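Local atomic coordinates of Iron(III) ABC transporter, periplasmic iron-compound-binding protein (Vibrio cholerae, PDB entry 3TEF), a protein that probably binds iron-loaded catecholate siderophores in the periplasm and delivers them to an ABC transporter for uptake into the cell. Residues 19-24 and 79-84. Sequence-based numbering, arbitrary orientation.
Sequences PQRVVV and KPDLIV
The side chain of Asp-81 lies across the segment from Pro-19 to Arg-21. Its CB packs against Pro-19 CB at 3.6 Å, and CG comes near the backbone nitrogens of Gln-20 and Arg-21. A chi1 of -60° sets the carboxylate beside its own backbone N, where OD2, through its anti lone pair, accepts the backbone N-H of Arg-21 (N to OD2 2.9 Å, somewhat bent at 143°). A weak second bond comes from Gln-20 N, and the same oxygen lies against Arg-21 CB. The backbone answers in the reverse direction: Arg-21 O receives both Asp-81 N, at 2.7 Å and in the carbonyl plane, and Leu-82 N, more distant at 3.2 Å. Residues 21 and 81 are thus tied both ways just ahead of the first strand residues, Val-22 and Leu-82. The Arg-21 guanidinium does not pair with this carboxylate: its chain runs past Lys-79 O, 3.4 Å from CD and at the guanidinium edge, and NE bonds to Gln-78 O.

Beyond this point the strands run parallel. Val-23 N donates to Leu-82 O, and Val-23 O accepts Val-84 N at 2.9 Å, both bonds nearly straight. On one face Leu-82 lies alongside Pro-19, its CD2 3.8 Å from the proline CG, and both touch helix 113-128; further on, Val-24 and Val-84 touch Ala-29 and Ile-33 of helix 27-35. On the other face Val-23 CG2 meets Pro-80 CB at 3.7 Å.

The parallel sheet runs 42-43, 22-25, 82-85, 102-104 (2-1-3-4 within the sheet), the helix-packed N-terminal-lobe core expected of the solute-binding protein 8 family, which includes iron-siderophore and vitamin B12 binders.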
loop_
_atom_site.group_PDB
_atom_site.type_symbol
_atom_site.label_atom_id
_atom_site.label_comp_id
_atom_site.label_asym_id
_atom_site.label_seq_id
_atom_site.Cartn_x
_atom_site.Cartn_y
_atom_site.Cartn_z
ATOM N N PRO A 19 20.510 -9.481 8.693
ATOM C CA PRO A 19 21.380 -8.355 8.355
ATOM C C PRO A 19 21.279 -7.296 9.444
ATOM O O PRO A 19 20.177 -6.994 9.911
ATOM C CB PRO A 19 20.796 -7.843 7.033
ATOM C CG PRO A 19 19.377 -8.325 7.022
ATOM C CD PRO A 19 19.417 -9.653 7.719
ATOM N N GLN A 20 22.421 -6.753 9.853
ATOM C CA GLN A 20 22.473 -5.851 10.999
ATOM C C GLN A 20 22.185 -4.405 10.629
ATOM O O GLN A 20 21.610 -3.653 11.423
ATOM C CB GLN A 20 23.828 -5.966 11.702
ATOM C CG GLN A 20 24.054 -7.330 12.340
ATOM C CD GLN A 20 22.926 -7.712 13.285
ATOM O OE1 GLN A 20 22.181 -8.667 13.038
ATOM N NE2 GLN A 20 22.793 -6.964 14.374
ATOM N N ARG A 21 22.592 -4.019 9.428
ATOM C CA ARG A 21 22.407 -2.656 8.944
ATOM C C ARG A 21 21.444 -2.667 7.759
ATOM O O ARG A 21 21.777 -3.140 6.673
ATOM C CB ARG A 21 23.755 -2.038 8.550
ATOM C CG ARG A 21 24.758 -1.970 9.707
ATOM C CD ARG A 21 26.056 -1.294 9.285
ATOM N NE ARG A 21 25.811 0.084 8.878
ATOM C CZ ARG A 21 25.619 1.093 9.723
ATOM N NH1 ARG A 21 25.635 0.882 11.040
ATOM N NH2 ARG A 21 25.403 2.312 9.253
ATOM N N VAL A 22 20.236 -2.176 7.990
ATOM C CA VAL A 22 19.186 -2.207 6.980
ATOM C C VAL A 22 18.821 -0.782 6.581
ATOM O O VAL A 22 18.557 0.061 7.437
ATOM C CB VAL A 22 17.923 -2.904 7.518
ATOM C CG1 VAL A 22 16.841 -2.970 6.442
ATOM C CG2 VAL A 22 18.272 -4.286 8.032
ATOM N N VAL A 23 18.811 -0.526 5.278
ATOM C CA VAL A 23 18.370 0.751 4.732
ATOM C C VAL A 23 17.001 0.502 4.107
ATOM O O VAL A 23 16.809 -0.498 3.408
ATOM C CB VAL A 23 19.358 1.247 3.653
ATOM C CG1 VAL A 23 18.769 2.405 2.840
ATOM C CG2 VAL A 23 20.667 1.648 4.297
ATOM N N VAL A 24 16.049 1.393 4.363
ATOM C CA VAL A 24 14.696 1.190 3.866
ATOM C C VAL A 24 14.210 2.399 3.070
ATOM O O VAL A 24 14.221 3.538 3.566
ATOM C CB VAL A 24 13.702 0.903 5.024
ATOM C CG1 VAL A 24 12.325 0.593 4.464
ATOM C CG2 VAL A 24 14.200 -0.252 5.887
ATOM N N LYS A 79 26.918 1.668 4.566
ATOM C CA LYS A 79 27.378 0.280 4.573
ATOM C C LYS A 79 26.269 -0.708 4.917
ATOM O O LYS A 79 26.378 -1.479 5.874
ATOM C CB LYS A 79 28.531 0.102 5.556
ATOM C CG LYS A 79 29.725 0.992 5.282
ATOM C CD LYS A 79 30.722 0.901 6.425
ATOM C CE LYS A 79 31.754 2.018 6.359
ATOM N NZ LYS A 79 32.458 2.181 7.663
ATOM N N PRO A 80 25.194 -0.699 4.128
ATOM C CA PRO A 80 24.081 -1.590 4.448
ATOM C C PRO A 80 24.402 -3.057 4.205
ATOM O O PRO A 80 25.182 -3.402 3.295
ATOM C CB PRO A 80 22.972 -1.122 3.498
ATOM C CG PRO A 80 23.675 -0.478 2.369
ATOM C CD PRO A 80 24.940 0.115 2.927
ATOM N N ASP A 81 23.808 -3.916 5.026
ATOM C CA ASP A 81 23.842 -5.348 4.781
ATOM C C ASP A 81 22.632 -5.729 3.932
ATOM O O ASP A 81 22.635 -6.755 3.264
ATOM C CB ASP A 81 23.842 -6.126 6.095
ATOM C CG ASP A 81 25.036 -5.791 6.964
ATOM O OD1 ASP A 81 26.172 -6.084 6.544
ATOM O OD2 ASP A 81 24.843 -5.230 8.065
ATOM N N LEU A 82 21.602 -4.888 3.964
ATOM C CA LEU A 82 20.376 -5.126 3.198
ATOM C C LEU A 82 19.706 -3.794 2.887
ATOM O O LEU A 82 19.612 -2.930 3.750
ATOM C CB LEU A 82 19.412 -6.015 3.981
ATOM C CG LEU A 82 17.997 -6.164 3.396
ATOM C CD1 LEU A 82 18.048 -6.861 2.023
ATOM C CD2 LEU A 82 17.047 -6.892 4.389
ATOM N N ILE A 83 19.261 -3.628 1.645
ATOM C CA ILE A 83 18.422 -2.504 1.262
ATOM C C ILE A 83 17.030 -3.049 0.905
ATOM O O ILE A 83 16.895 -3.939 0.073
ATOM C CB ILE A 83 18.983 -1.780 0.047
ATOM C CG1 ILE A 83 20.396 -1.278 0.341
ATOM C CG2 ILE A 83 18.071 -0.638 -0.377
ATOM C CD1 ILE A 83 21.199 -0.946 -0.912
ATOM N N VAL A 84 15.997 -2.538 1.561
ATOM C CA VAL A 84 14.622 -2.902 1.205
ATOM C C VAL A 84 13.914 -1.707 0.582
ATOM O O VAL A 84 13.869 -0.631 1.184
ATOM C CB VAL A 84 13.816 -3.343 2.429
ATOM C CG1 VAL A 84 12.398 -3.716 2.007
ATOM C CG2 VAL A 84 14.513 -4.496 3.129
#